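Long-range contacts in glutamine synthetase (Helicobacter pylori, PDB 5ZLI), which is a glutamine synthetase of the I-beta type, a twelve-subunit enzyme whose chains each combine a beta-grasp domain with a larger catalytic domain: residues S163-W168 and H182-Q187; E141-D146 and P267-G272; G188-V193 and H222-A227; F321-T326 and F370-S375; G272-G277 and P334-P339. All coordinates share one frame; numbering follows the deposited sequence.

All five contacts lie in the catalytic domain, and all but the pairs 1-4 and 3-4 touch each other directly. Contacts 1 and 3 have centres about 9 Å apart, are joined by a probable hydrogen bond from E167 N to Q226 OE1, and fall in the chain between the segments of contact 2. Contacts 2 and 5 share G272, and K268 NZ probably bonds to D273 O. Contact 4, centred about 7 Å from the chain centre, reaches contact 2 through P267 on D372 and contact 5 through F370 on P339. E141 and E223 come close between contacts 2 and 3. Contacts 3 and 5 reach D60 of one neighbouring subunit, consistent with an intersubunit active site.

Contact 1 of 5, residues S163-W168 and H182-Q187; sequences SEEGEW and HRPGKQ
R183 begins the contact by reaching into the type I beta turn from S163 to G166, which follows strand 156-162. Both segments belong to the long irregular connection that runs from that strand to helix 200-212 in the catalytic domain. The arginine chain is extended from CG to NE, and its CG stands anti to the carbonyl carbon (chi1 -79°), which carries the guanidinium edge to the backbone of the turn. R183 NE donates to E164 O at 2.5 Å with an N-H...O angle of 166°, and that oxygen lies close to the guanidinium plane. A weak second bond joins R183 NH2 to E164 O at 3.3 Å, while R183 NH1 is hydrogen-bonded to N179 OD1. The aliphatic part also packs, R183 CD lying 3.5 Å from E165 O.

P184 follows, its ring crossing the E165 side chain at about a right angle, with P184 CG 3.9 Å from E165 OE1. The other oxygen of this buried carboxylate, OE2, is hydrogen-bonded to T198, which would restrict its rotation. G185 comes next to the E167 carboxylate, G185 CA being 3.7 Å from E167 OE2.

At K186 the backbone takes over as donor. K186 N meets E167 OE2 at 3.1 Å from above the carboxylate plane, and the same oxygen forms a salt bridge with R170. The lysine chain bends at chi3 and crosses the glutamate, ending with K186 NZ 4.1 Å from E167 OE1, opposite charges beyond salt-bridge distance.

Contact 2 of 5, residues E141-D146 and P267-G272; sequences EFFIFD and PKPLYG
P269 CG meets two phenylalanine rings in two different ways. Over one face of F143 it sits 4.0 Å from the ring centroid and 25° off the normal, a CH-pi contact displaced toward the ring's rim, with P269 CG 3.7 Å from F143 CE2. Against F145 it lies at the ring edge, P269 CG being 3.9 Å from F145 CZ, and the two side chains cross at about a right angle. L270 extends the apolar surface with separate branches: CD1 is 4.1 Å from F143 CE1, and CD2 is 4.4 Å from F145 CZ.

F143 and F145 are two residues apart on strand 133-145 and so project from the same side; their similar chi1 values (-79° and -67°) send both rings toward P269. CB of F143 lies over one face of the F145 ring. Backbone bonds of F143 with T264 and F145 with T262 hold the strand to antiparallel strand 262-264. Farther out, F143 packs on A225 and S276, Y479 of a neighbouring subunit packs on F145, and K268 N bonds to N327, anchoring the loop separately. Every touching group here is buried hydrocarbon, which implies that shape and dispersion, with the CH-pi term, probably dominate this interface.

Contact 3 of 5, residues G188-V193 and H222-A227; sequences GGYMPV and HEVAQA
Segment H222-A227, the end of strand 217-222 and the loop leading to strand 228-237 of the catalytic-domain sheet, wraps round G189 of the G188-V193 loop. G189 N donates to V224 O at 2.9 Å with an N-H...O angle of 163°. G189 CA makes a C-H...O contact with E223 O at 3.1 Å, and H222 CD2 lies 3.2 Å from G189 O.

This imidazole is fixed at both nitrogens. H222 NE2 donates in its ring plane to Q226 O at 3.1 Å, the nitrogen standing well out of the Q226 carbonyl plane, and H222 ND1 pairs with D197.

Y190, joined to M191 by a cis peptide, meets V224 CG2 with its CB at 3.6 Å; CG anti to the backbone N (chi1 -171°) turns the ring toward E223 and H222 O. Ring and E223 carboxylate planes are 56° apart, with Y190 CD2 3.9 Å from E223 OE1. E223 is bent at chi2, and its OE2 accepts V224 N at 2.9 Å from above the carboxylate plane.

OE1 of E223 comes close to the carboxylates of E141 and E230. In dodecameric glutamine synthetases of this type the active sites lie between the catalytic domain of one subunit and the beta-grasp domain of the next. Consistent with that layout, Y190 OH bonds to D60 N of a neighbouring subunit, and M191 N to N39 OD1 of that same subunit.

Contact 4 of 5, residues F321-T326 and F370-S375; sequences FTNAST and FPDSSS
F370 O is gripped by two donors, N323 ND2 across the contact and R331 NH1 from helix 326-331. The asparagine bond is 2.6 Å from N323 ND2 to F370 O and nearly straight (170°), with the oxygen in the amide plane of N323 and the donor tilted 27° from the carbonyl plane.

A second link runs through the backbone, D372 N donating to T322 O at 3.2 Å. S375 CB also packs against that oxygen, 3.3 Å from T322 O. The third link joins two hydroxyls, S325 OG and S374 OG, 2.8 Å apart; S325 OG is also hydrogen-bonded to S328, which bonds to OD2 of D372 too.

The T322 and P371 side chains lie alongside each other and point the same way, with T322 CB 3.7 Å from P371 CB. The F370 ring turns its edge to T322 and N323, while P371 CD lies over one face: T322 OG1 is in the ring plane, 3.9 Å from F370 CE2. F370 has CG between its backbone N and carbonyl carbon (chi1 52°), which brings that edge to the end of the helix.

The backbone bond uses a carbonyl from the last turn of helix 315-322, and N323 is the first residue to leave helical angles. D372, the donor of that bond, opens a type I beta turn through S375, so a helix C-terminus meets a beta turn in the buried core, just ahead of helix 377-393.

Contact 5 of 5, residues G272-G277 and P334-P339; sequences GDNGSG and PGYEAP
N274 and Y336 bring the backbones of two irregular loops together, their CA atoms 5.1 Å apart. G272 starts the first segment with a positive phi of 78°, and E337 in the other takes a left-handed conformation with phi 60°. Segment G272-G277 leads from strand 262-264 into strand 278-286, and P334-P339 runs from helix 326-331 to strand 341-346.

Y336 is the main contributor from its segment, lying along the G272-N274 backbone. At its outer end Y336 OH is 3.5 Å from G272 CA; midway Y336 CD1 is 3.7 Å from D273 C. At its base the N274 amide arrives at the ring edge, with N274 OD1 in the ring plane and 3.4 Å from Y336 CD1, while amide and ring planes are 73° apart. N274 OD1 and Y336 O, both acceptors, are 3.1 Å apart, an approach that is not attractive in the modelled amide orientation; the contact is the packing of the ring on the backbone.

The first loop is braced by its own aspartate, D273 OD1 accepting N274 N at 2.8 Å. OD2 of D273 makes weak bonds to Q187 N and Q226 N. K268 ties the two loops together: it makes a cation-pi contact with the Y336 ring, and its NZ probably bonds to D273 O.

Beyond, E337 O is bonded to R369 NH2, and the E337 carboxylate lies close to that of D60 in a neighbouring subunit. A partly exposed glutamate in the sequence PGYEAP, set at a subunit boundary, is consistent with the mobile glutamate flap beside the active site in bacterial type I glutamine synthetases.

Contact 1 of 5, residues S163-W168 and H182-Q187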
# COMPACT_ATOMS: atom_id res chain seq x y z
N SER B 163 12.31 -4.62 -23.94
CA SER B 163 13.08 -5.83 -24.14
C SER B 163 14.01 -5.98 -22.96
O SER B 163 14.46 -4.99 -22.38
CB SER B 163 13.92 -5.80 -25.42
OG SER B 163 14.41 -7.10 -25.70
N GLU B 164 14.30 -7.23 -22.60
CA GLU B 164 15.22 -7.44 -21.50
C GLU B 164 16.63 -7.02 -21.87
O GLU B 164 17.41 -6.65 -20.97
CB GLU B 164 15.20 -8.89 -21.08
CG GLU B 164 15.84 -9.08 -19.73
CD GLU B 164 15.45 -10.40 -19.14
OE1 GLU B 164 15.20 -11.33 -19.94
OE2 GLU B 164 15.38 -10.48 -17.89
N GLU B 165 16.97 -7.04 -23.15
CA GLU B 165 18.29 -6.70 -23.65
C GLU B 165 18.51 -5.19 -23.78
O GLU B 165 19.62 -4.78 -24.09
CB GLU B 165 18.49 -7.34 -25.01
CG GLU B 165 18.15 -8.83 -25.08
CD GLU B 165 18.71 -9.49 -26.34
OE1 GLU B 165 19.33 -8.78 -27.15
OE2 GLU B 165 18.51 -10.72 -26.54
N GLY B 166 17.47 -4.38 -23.64
CA GLY B 166 17.58 -2.97 -23.99
C GLY B 166 18.40 -2.19 -22.98
O GLY B 166 18.25 -2.34 -21.77
N GLU B 167 19.26 -1.31 -23.50
CA GLU B 167 20.03 -0.39 -22.66
C GLU B 167 19.15 0.33 -21.65
O GLU B 167 19.60 0.67 -20.55
CB GLU B 167 20.74 0.65 -23.52
CG GLU B 167 22.02 0.21 -24.23
CD GLU B 167 22.76 1.39 -24.90
OE1 GLU B 167 22.11 2.45 -25.10
OE2 GLU B 167 23.98 1.28 -25.22
N TRP B 168 17.89 0.58 -22.00
CA TRP B 168 16.97 1.15 -21.04
C TRP B 168 16.66 0.22 -19.87
O TRP B 168 16.05 0.66 -18.89
CB TRP B 168 15.66 1.52 -21.74
CG TRP B 168 14.99 0.36 -22.39
CD1 TRP B 168 14.11 -0.49 -21.80
CD2 TRP B 168 15.11 -0.06 -23.75
NE1 TRP B 168 13.69 -1.43 -22.70
CE2 TRP B 168 14.30 -1.19 -23.91
CE3 TRP B 168 15.84 0.41 -24.84
CZ2 TRP B 168 14.17 -1.86 -25.12
CZ3 TRP B 168 15.72 -0.26 -26.05
CH2 TRP B 168 14.89 -1.38 -26.18
N HIS B 182 24.95 -8.24 -18.76
CA HIS B 182 25.21 -8.82 -20.08
C HIS B 182 24.23 -8.34 -21.14
O HIS B 182 23.31 -9.07 -21.54
CB HIS B 182 25.15 -10.35 -20.00
CG HIS B 182 26.14 -10.93 -19.05
ND1 HIS B 182 27.50 -10.77 -19.20
CD2 HIS B 182 25.97 -11.59 -17.87
CE1 HIS B 182 28.14 -11.36 -18.20
NE2 HIS B 182 27.23 -11.86 -17.38
N ARG B 183 24.42 -7.12 -21.62
CA ARG B 183 23.48 -6.58 -22.58
C ARG B 183 24.28 -6.02 -23.75
O ARG B 183 25.29 -5.32 -23.54
CB ARG B 183 22.56 -5.51 -21.96
CG ARG B 183 21.40 -6.08 -21.14
CD ARG B 183 20.46 -4.99 -20.66
NE ARG B 183 19.36 -5.51 -19.83
CZ ARG B 183 19.39 -5.59 -18.50
NH1 ARG B 183 20.47 -5.16 -17.83
NH2 ARG B 183 18.35 -6.09 -17.84
N PRO B 184 23.89 -6.32 -24.98
CA PRO B 184 24.56 -5.69 -26.12
C PRO B 184 24.27 -4.20 -26.11
O PRO B 184 23.16 -3.77 -25.78
CB PRO B 184 23.90 -6.37 -27.32
CG PRO B 184 22.51 -6.63 -26.84
CD PRO B 184 22.61 -6.94 -25.37
N GLY B 185 25.27 -3.41 -26.47
CA GLY B 185 25.02 -2.00 -26.61
C GLY B 185 24.01 -1.73 -27.70
O GLY B 185 23.73 -2.56 -28.57
N LYS B 186 23.41 -0.55 -27.62
CA LYS B 186 22.85 0.02 -28.83
C LYS B 186 23.83 -0.25 -29.97
O LYS B 186 25.02 0.08 -29.86
CB LYS B 186 22.62 1.53 -28.65
CG LYS B 186 21.49 2.09 -29.54
CD LYS B 186 21.09 3.51 -29.18
CE LYS B 186 20.22 3.57 -27.92
NZ LYS B 186 19.92 4.98 -27.52
N GLN B 187 23.35 -0.93 -31.00
CA GLN B 187 24.16 -1.29 -32.17
C GLN B 187 25.17 -2.42 -31.89
O GLN B 187 26.09 -2.62 -32.67
CB GLN B 187 24.89 -0.05 -32.72
CG GLN B 187 24.02 0.85 -33.58
CD GLN B 187 24.81 1.77 -34.51
OE1 GLN B 187 25.13 1.38 -35.65
NE2 GLN B 187 25.11 2.99 -34.05

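Contact 2 of 5, residues E141-D146 and P267-G272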
# COMPACT_ATOMS: atom_id res chain seq x y z
N GLU B 141 15.00 -9.15 -41.65
CA GLU B 141 15.36 -8.84 -40.27
C GLU B 141 14.11 -8.45 -39.49
O GLU B 141 13.20 -7.80 -40.02
CB GLU B 141 16.42 -7.73 -40.22
CG GLU B 141 17.69 -8.06 -41.01
CD GLU B 141 18.76 -6.95 -41.04
OE1 GLU B 141 18.41 -5.76 -40.94
OE2 GLU B 141 19.96 -7.27 -41.26
N PHE B 142 14.08 -8.84 -38.21
CA PHE B 142 12.94 -8.63 -37.34
C PHE B 142 13.42 -8.39 -35.92
O PHE B 142 14.61 -8.34 -35.63
CB PHE B 142 12.01 -9.83 -37.35
CG PHE B 142 12.66 -11.09 -36.90
CD1 PHE B 142 12.81 -11.37 -35.56
CD2 PHE B 142 13.10 -12.02 -37.83
CE1 PHE B 142 13.40 -12.55 -35.15
CE2 PHE B 142 13.66 -13.17 -37.44
CZ PHE B 142 13.83 -13.45 -36.08
N PHE B 143 12.45 -8.20 -35.04
CA PHE B 143 12.69 -7.90 -33.64
C PHE B 143 11.76 -8.74 -32.81
O PHE B 143 10.60 -8.96 -33.16
CB PHE B 143 12.43 -6.43 -33.30
CG PHE B 143 13.53 -5.50 -33.69
CD1 PHE B 143 14.57 -5.22 -32.80
CD2 PHE B 143 13.52 -4.89 -34.93
CE1 PHE B 143 15.59 -4.36 -33.15
CE2 PHE B 143 14.54 -4.02 -35.29
CZ PHE B 143 15.58 -3.75 -34.40
N ILE B 144 12.24 -9.17 -31.67
CA ILE B 144 11.40 -9.88 -30.73
C ILE B 144 11.42 -9.07 -29.46
O ILE B 144 12.46 -8.94 -28.82
CB ILE B 144 11.87 -11.30 -30.49
CG1 ILE B 144 11.68 -12.08 -31.80
CG2 ILE B 144 11.16 -11.86 -29.24
CD1 ILE B 144 11.73 -13.59 -31.66
N PHE B 145 10.30 -8.45 -29.16
CA PHE B 145 10.18 -7.63 -27.98
C PHE B 145 9.44 -8.36 -26.86
O PHE B 145 8.84 -9.43 -27.06
CB PHE B 145 9.51 -6.31 -28.37
CG PHE B 145 10.35 -5.42 -29.28
CD1 PHE B 145 11.67 -5.07 -28.92
CD2 PHE B 145 9.83 -4.92 -30.47
CE1 PHE B 145 12.44 -4.25 -29.72
CE2 PHE B 145 10.60 -4.10 -31.29
CZ PHE B 145 11.90 -3.76 -30.92
N ASP B 146 9.53 -7.81 -25.65
CA ASP B 146 8.72 -8.31 -24.53
C ASP B 146 7.37 -7.64 -24.48
O ASP B 146 6.36 -8.28 -24.13
CB ASP B 146 9.44 -8.11 -23.18
CG ASP B 146 10.74 -8.86 -23.10
OD1 ASP B 146 10.80 -9.96 -23.70
OD2 ASP B 146 11.68 -8.38 -22.43
N PRO B 267 10.15 -1.45 -40.10
CA PRO B 267 11.51 -0.99 -40.46
C PRO B 267 12.32 -0.34 -39.33
O PRO B 267 13.51 -0.63 -39.24
CB PRO B 267 11.24 -0.02 -41.62
CG PRO B 267 9.93 -0.42 -42.15
CD PRO B 267 9.14 -0.94 -41.03
N LYS B 268 11.76 0.58 -38.54
CA LYS B 268 12.53 1.31 -37.52
C LYS B 268 11.76 1.49 -36.21
O LYS B 268 11.14 2.53 -35.97
CB LYS B 268 12.97 2.67 -38.09
CG LYS B 268 13.98 3.45 -37.26
CD LYS B 268 15.39 2.93 -37.47
CE LYS B 268 16.40 4.01 -37.26
NZ LYS B 268 17.72 3.38 -37.34
N PRO B 269 11.77 0.47 -35.32
CA PRO B 269 11.12 0.64 -34.00
C PRO B 269 11.94 1.39 -32.97
O PRO B 269 11.37 2.00 -32.06
CB PRO B 269 10.90 -0.80 -33.53
CG PRO B 269 11.97 -1.58 -34.20
CD PRO B 269 12.17 -0.93 -35.56
N LEU B 270 13.26 1.38 -33.08
CA LEU B 270 14.11 2.01 -32.08
C LEU B 270 14.83 3.16 -32.75
O LEU B 270 15.53 2.96 -33.74
CB LEU B 270 15.13 1.03 -31.51
CG LEU B 270 14.60 -0.28 -30.93
CD1 LEU B 270 15.76 -1.19 -30.59
CD2 LEU B 270 13.81 0.03 -29.71
N TYR B 271 14.67 4.36 -32.19
CA TYR B 271 15.49 5.47 -32.62
C TYR B 271 16.94 5.20 -32.21
O TYR B 271 17.21 4.66 -31.14
CB TYR B 271 14.99 6.78 -32.05
CG TYR B 271 15.75 7.96 -32.58
CD1 TYR B 271 15.69 8.30 -33.92
CD2 TYR B 271 16.56 8.73 -31.76
CE1 TYR B 271 16.39 9.39 -34.43
CE2 TYR B 271 17.28 9.81 -32.26
CZ TYR B 271 17.19 10.14 -33.60
OH TYR B 271 17.89 11.22 -34.10
N GLY B 272 17.86 5.53 -33.09
CA GLY B 272 19.26 5.40 -32.73
C GLY B 272 19.82 4.00 -32.77
O GLY B 272 20.96 3.80 -32.32

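Contact 3 of 5, residues G188-V193 and H222-A227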
# COMPACT_ATOMS: atom_id res chain seq x y z
N GLY B 188 24.96 -3.23 -30.85
CA GLY B 188 25.96 -4.22 -30.50
C GLY B 188 25.57 -5.68 -30.64
O GLY B 188 26.34 -6.55 -30.22
N GLY B 189 24.43 -6.00 -31.25
CA GLY B 189 23.94 -7.37 -31.27
C GLY B 189 24.62 -8.31 -32.24
O GLY B 189 24.25 -9.49 -32.32
N TYR B 190 25.62 -7.83 -32.99
CA TYR B 190 26.27 -8.61 -34.02
C TYR B 190 27.74 -8.90 -33.69
O TYR B 190 28.62 -8.03 -33.87
CB TYR B 190 26.13 -7.86 -35.34
CG TYR B 190 26.54 -8.60 -36.60
CD1 TYR B 190 27.88 -8.74 -36.94
CD2 TYR B 190 25.58 -9.11 -37.46
CE1 TYR B 190 28.25 -9.39 -38.10
CE2 TYR B 190 25.95 -9.77 -38.63
CZ TYR B 190 27.28 -9.90 -38.93
OH TYR B 190 27.65 -10.55 -40.08
N MET B 191 28.04 -10.11 -33.21
CA MET B 191 27.05 -11.12 -32.84
C MET B 191 27.43 -11.73 -31.49
O MET B 191 27.85 -12.88 -31.42
CB MET B 191 27.00 -12.22 -33.89
CG MET B 191 27.05 -11.72 -35.30
SD MET B 191 26.91 -13.13 -36.39
CE MET B 191 28.17 -12.75 -37.61
N PRO B 192 27.33 -10.97 -30.40
CA PRO B 192 27.78 -11.50 -29.13
C PRO B 192 27.10 -12.82 -28.87
O PRO B 192 25.98 -13.06 -29.32
CB PRO B 192 27.36 -10.43 -28.12
CG PRO B 192 27.35 -9.19 -28.92
CD PRO B 192 26.84 -9.58 -30.26
N VAL B 193 27.82 -13.69 -28.18
CA VAL B 193 27.33 -15.02 -27.81
C VAL B 193 26.44 -14.83 -26.59
O VAL B 193 26.48 -13.77 -25.96
CB VAL B 193 28.48 -16.01 -27.53
CG1 VAL B 193 29.14 -16.48 -28.82
CG2 VAL B 193 29.52 -15.37 -26.52
N HIS B 222 21.82 -13.53 -34.35
CA HIS B 222 21.42 -12.23 -33.85
C HIS B 222 21.80 -11.14 -34.87
O HIS B 222 22.77 -11.28 -35.62
CB HIS B 222 22.11 -11.96 -32.52
CG HIS B 222 21.33 -11.08 -31.60
ND1 HIS B 222 20.58 -11.57 -30.55
CD2 HIS B 222 21.17 -9.74 -31.58
CE1 HIS B 222 20.00 -10.57 -29.92
NE2 HIS B 222 20.35 -9.44 -30.52
N GLU B 223 21.05 -10.04 -34.90
CA GLU B 223 21.43 -8.91 -35.75
C GLU B 223 21.96 -7.73 -34.94
O GLU B 223 22.09 -7.80 -33.72
CB GLU B 223 20.24 -8.49 -36.61
CG GLU B 223 20.41 -8.77 -38.10
CD GLU B 223 21.53 -7.93 -38.72
OE1 GLU B 223 22.35 -8.48 -39.50
OE2 GLU B 223 21.54 -6.68 -38.48
N VAL B 224 22.20 -6.61 -35.63
CA VAL B 224 22.99 -5.50 -35.08
C VAL B 224 22.22 -4.74 -33.99
O VAL B 224 22.81 -4.29 -32.99
CB VAL B 224 23.46 -4.54 -36.19
CG1 VAL B 224 24.00 -3.26 -35.59
CG2 VAL B 224 24.48 -5.21 -37.07
N ALA B 225 20.94 -4.48 -34.19
CA ALA B 225 20.14 -3.80 -33.17
C ALA B 225 19.83 -4.76 -32.01
O ALA B 225 20.03 -5.97 -32.09
CB ALA B 225 18.85 -3.26 -33.76
N GLN B 226 19.31 -4.19 -30.93
CA GLN B 226 19.34 -4.86 -29.63
C GLN B 226 18.46 -6.12 -29.59
O GLN B 226 18.87 -7.13 -29.00
CB GLN B 226 18.96 -3.87 -28.55
CG GLN B 226 19.86 -2.68 -28.58
CD GLN B 226 19.58 -1.71 -27.48
OE1 GLN B 226 19.72 -2.03 -26.31
NE2 GLN B 226 19.16 -0.51 -27.86
N ALA B 227 17.25 -6.10 -30.13
CA ALA B 227 16.42 -7.31 -30.06
C ALA B 227 16.22 -7.94 -31.43
O ALA B 227 15.22 -8.62 -31.68
CB ALA B 227 15.06 -7.04 -29.41

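Contact 4 of 5, residues F321-T326 and F370-S375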
# COMPACT_ATOMS: atom_id res chain seq x y z
N PHE B 321 6.61 0.78 -53.51
CA PHE B 321 6.15 -0.57 -53.25
C PHE B 321 7.07 -1.34 -52.33
O PHE B 321 6.59 -2.26 -51.64
CB PHE B 321 6.00 -1.35 -54.55
CG PHE B 321 5.08 -0.71 -55.52
CD1 PHE B 321 3.71 -0.87 -55.40
CD2 PHE B 321 5.57 0.03 -56.58
CE1 PHE B 321 2.84 -0.29 -56.31
CE2 PHE B 321 4.70 0.62 -57.50
CZ PHE B 321 3.34 0.45 -57.37
N THR B 322 8.36 -1.00 -52.32
CA THR B 322 9.35 -1.68 -51.49
C THR B 322 9.51 -1.05 -50.12
O THR B 322 9.99 -1.72 -49.20
CB THR B 322 10.73 -1.68 -52.16
OG1 THR B 322 11.08 -0.35 -52.54
CG2 THR B 322 10.69 -2.56 -53.38
N ASN B 323 9.16 0.24 -50.00
CA ASN B 323 9.27 1.02 -48.75
C ASN B 323 7.93 1.74 -48.57
O ASN B 323 7.83 2.96 -48.74
CB ASN B 323 10.44 1.98 -48.83
CG ASN B 323 11.73 1.24 -49.06
OD1 ASN B 323 12.03 0.84 -50.19
ND2 ASN B 323 12.49 1.03 -47.99
N ALA B 324 6.91 0.95 -48.18
CA ALA B 324 5.52 1.30 -48.38
C ALA B 324 4.86 1.86 -47.13
O ALA B 324 3.62 2.00 -47.09
CB ALA B 324 4.75 0.09 -48.91
N SER B 325 5.64 2.18 -46.10
CA SER B 325 5.15 2.86 -44.92
C SER B 325 6.03 4.06 -44.66
O SER B 325 7.19 4.11 -45.06
CB SER B 325 5.18 1.98 -43.68
OG SER B 325 6.50 1.61 -43.40
N THR B 326 5.47 5.03 -43.97
CA THR B 326 6.31 6.13 -43.54
C THR B 326 7.40 5.65 -42.58
O THR B 326 8.47 6.28 -42.47
CB THR B 326 5.43 7.18 -42.95
OG1 THR B 326 4.50 6.51 -42.09
CG2 THR B 326 4.71 7.86 -44.08
N PHE B 370 17.62 -1.49 -50.01
CA PHE B 370 16.65 -0.48 -49.60
C PHE B 370 15.27 -1.02 -49.24
O PHE B 370 14.58 -0.36 -48.45
CB PHE B 370 16.53 0.61 -50.67
CG PHE B 370 16.27 0.08 -52.06
CD1 PHE B 370 17.32 -0.23 -52.91
CD2 PHE B 370 14.98 -0.07 -52.53
CE1 PHE B 370 17.10 -0.71 -54.17
CE2 PHE B 370 14.75 -0.56 -53.82
CZ PHE B 370 15.82 -0.88 -54.63
N PRO B 371 14.80 -2.17 -49.72
CA PRO B 371 13.46 -2.63 -49.32
C PRO B 371 13.39 -3.10 -47.87
O PRO B 371 14.39 -3.46 -47.24
CB PRO B 371 13.14 -3.77 -50.29
CG PRO B 371 14.37 -4.08 -50.96
CD PRO B 371 15.33 -2.97 -50.84
N ASP B 372 12.16 -3.06 -47.32
CA ASP B 372 11.85 -3.53 -45.97
C ASP B 372 10.57 -4.35 -45.96
O ASP B 372 9.86 -4.47 -46.96
CB ASP B 372 11.71 -2.37 -44.97
CG ASP B 372 10.76 -1.26 -45.46
OD1 ASP B 372 9.57 -1.57 -45.69
OD2 ASP B 372 11.21 -0.09 -45.56
N SER B 373 10.28 -4.94 -44.80
CA SER B 373 9.18 -5.88 -44.71
C SER B 373 7.82 -5.21 -44.55
O SER B 373 6.79 -5.89 -44.64
CB SER B 373 9.40 -6.87 -43.56
OG SER B 373 10.68 -7.50 -43.66
N SER B 374 7.78 -3.89 -44.39
CA SER B 374 6.51 -3.19 -44.48
C SER B 374 5.95 -3.25 -45.89
O SER B 374 4.84 -2.78 -46.14
CB SER B 374 6.67 -1.74 -43.98
OG SER B 374 6.30 -0.76 -44.93
N SER B 375 6.75 -3.73 -46.83
CA SER B 375 6.30 -3.88 -48.20
C SER B 375 5.45 -5.13 -48.36
O SER B 375 5.71 -6.17 -47.75
CB SER B 375 7.53 -3.94 -49.10
OG SER B 375 8.35 -5.02 -48.70

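Contact 5 of 5, residues G272-G277 and P334-P339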
# COMPACT_ATOMS: atom_id res chain seq x y z
N GLY B 272 17.86 5.53 -33.09
CA GLY B 272 19.26 5.40 -32.73
C GLY B 272 19.82 4.00 -32.77
O GLY B 272 20.96 3.80 -32.32
N ASP B 273 19.09 3.03 -33.32
CA ASP B 273 19.64 1.72 -33.55
C ASP B 273 19.23 1.27 -34.94
O ASP B 273 18.42 1.92 -35.61
CB ASP B 273 19.22 0.71 -32.49
CG ASP B 273 20.29 -0.38 -32.26
OD1 ASP B 273 21.28 -0.43 -33.04
OD2 ASP B 273 20.14 -1.15 -31.29
N ASN B 274 19.84 0.18 -35.39
CA ASN B 274 19.66 -0.26 -36.77
C ASN B 274 18.21 -0.55 -37.07
O ASN B 274 17.48 -1.06 -36.21
CB ASN B 274 20.48 -1.52 -37.06
CG ASN B 274 21.78 -1.22 -37.74
OD1 ASN B 274 22.36 -0.14 -37.59
ND2 ASN B 274 22.24 -2.16 -38.53
N GLY B 275 17.79 -0.22 -38.29
CA GLY B 275 16.48 -0.61 -38.74
C GLY B 275 16.49 -2.04 -39.25
O GLY B 275 17.54 -2.69 -39.36
N SER B 276 15.30 -2.54 -39.57
CA SER B 276 15.18 -3.86 -40.15
C SER B 276 15.08 -3.72 -41.66
O SER B 276 14.36 -2.86 -42.17
CB SER B 276 13.97 -4.58 -39.58
OG SER B 276 14.20 -4.83 -38.20
N GLY B 277 15.84 -4.54 -42.38
CA GLY B 277 15.76 -4.47 -43.82
C GLY B 277 15.10 -5.70 -44.38
O GLY B 277 14.95 -6.71 -43.67
N PRO B 334 21.26 8.00 -42.91
CA PRO B 334 22.64 7.53 -43.00
C PRO B 334 23.14 6.87 -41.72
O PRO B 334 22.81 7.29 -40.61
CB PRO B 334 23.43 8.81 -43.28
CG PRO B 334 22.54 9.93 -42.83
CD PRO B 334 21.16 9.46 -43.14
N GLY B 335 23.97 5.85 -41.89
CA GLY B 335 24.83 5.38 -40.82
C GLY B 335 24.37 4.18 -40.05
O GLY B 335 24.95 3.90 -38.99
N TYR B 336 23.40 3.44 -40.56
CA TYR B 336 22.89 2.24 -39.90
C TYR B 336 22.88 1.09 -40.88
O TYR B 336 22.12 0.12 -40.72
CB TYR B 336 21.48 2.50 -39.34
CG TYR B 336 21.47 3.49 -38.21
CD1 TYR B 336 21.79 3.10 -36.91
CD2 TYR B 336 21.23 4.85 -38.46
CE1 TYR B 336 21.84 4.04 -35.88
CE2 TYR B 336 21.27 5.79 -37.43
CZ TYR B 336 21.58 5.39 -36.15
OH TYR B 336 21.61 6.35 -35.17
N GLU B 337 23.81 1.16 -41.85
CA GLU B 337 23.91 0.22 -42.96
C GLU B 337 22.62 0.19 -43.80
O GLU B 337 22.28 -0.82 -44.42
CB GLU B 337 24.30 -1.16 -42.42
CG GLU B 337 25.72 -1.02 -41.86
CD GLU B 337 26.24 -2.20 -41.08
OE1 GLU B 337 25.62 -3.30 -41.13
OE2 GLU B 337 27.27 -1.99 -40.37
N ALA B 338 21.93 1.34 -43.82
CA ALA B 338 20.73 1.59 -44.60
C ALA B 338 21.03 2.56 -45.73
O ALA B 338 21.59 3.64 -45.49
CB ALA B 338 19.63 2.17 -43.71
N PRO B 339 20.65 2.21 -46.96
CA PRO B 339 20.95 3.09 -48.11
C PRO B 339 20.13 4.37 -48.13
O PRO B 339 18.90 4.35 -48.00
CB PRO B 339 20.59 2.21 -49.31
CG PRO B 339 19.57 1.26 -48.77
CD PRO B 339 20.01 0.96 -47.38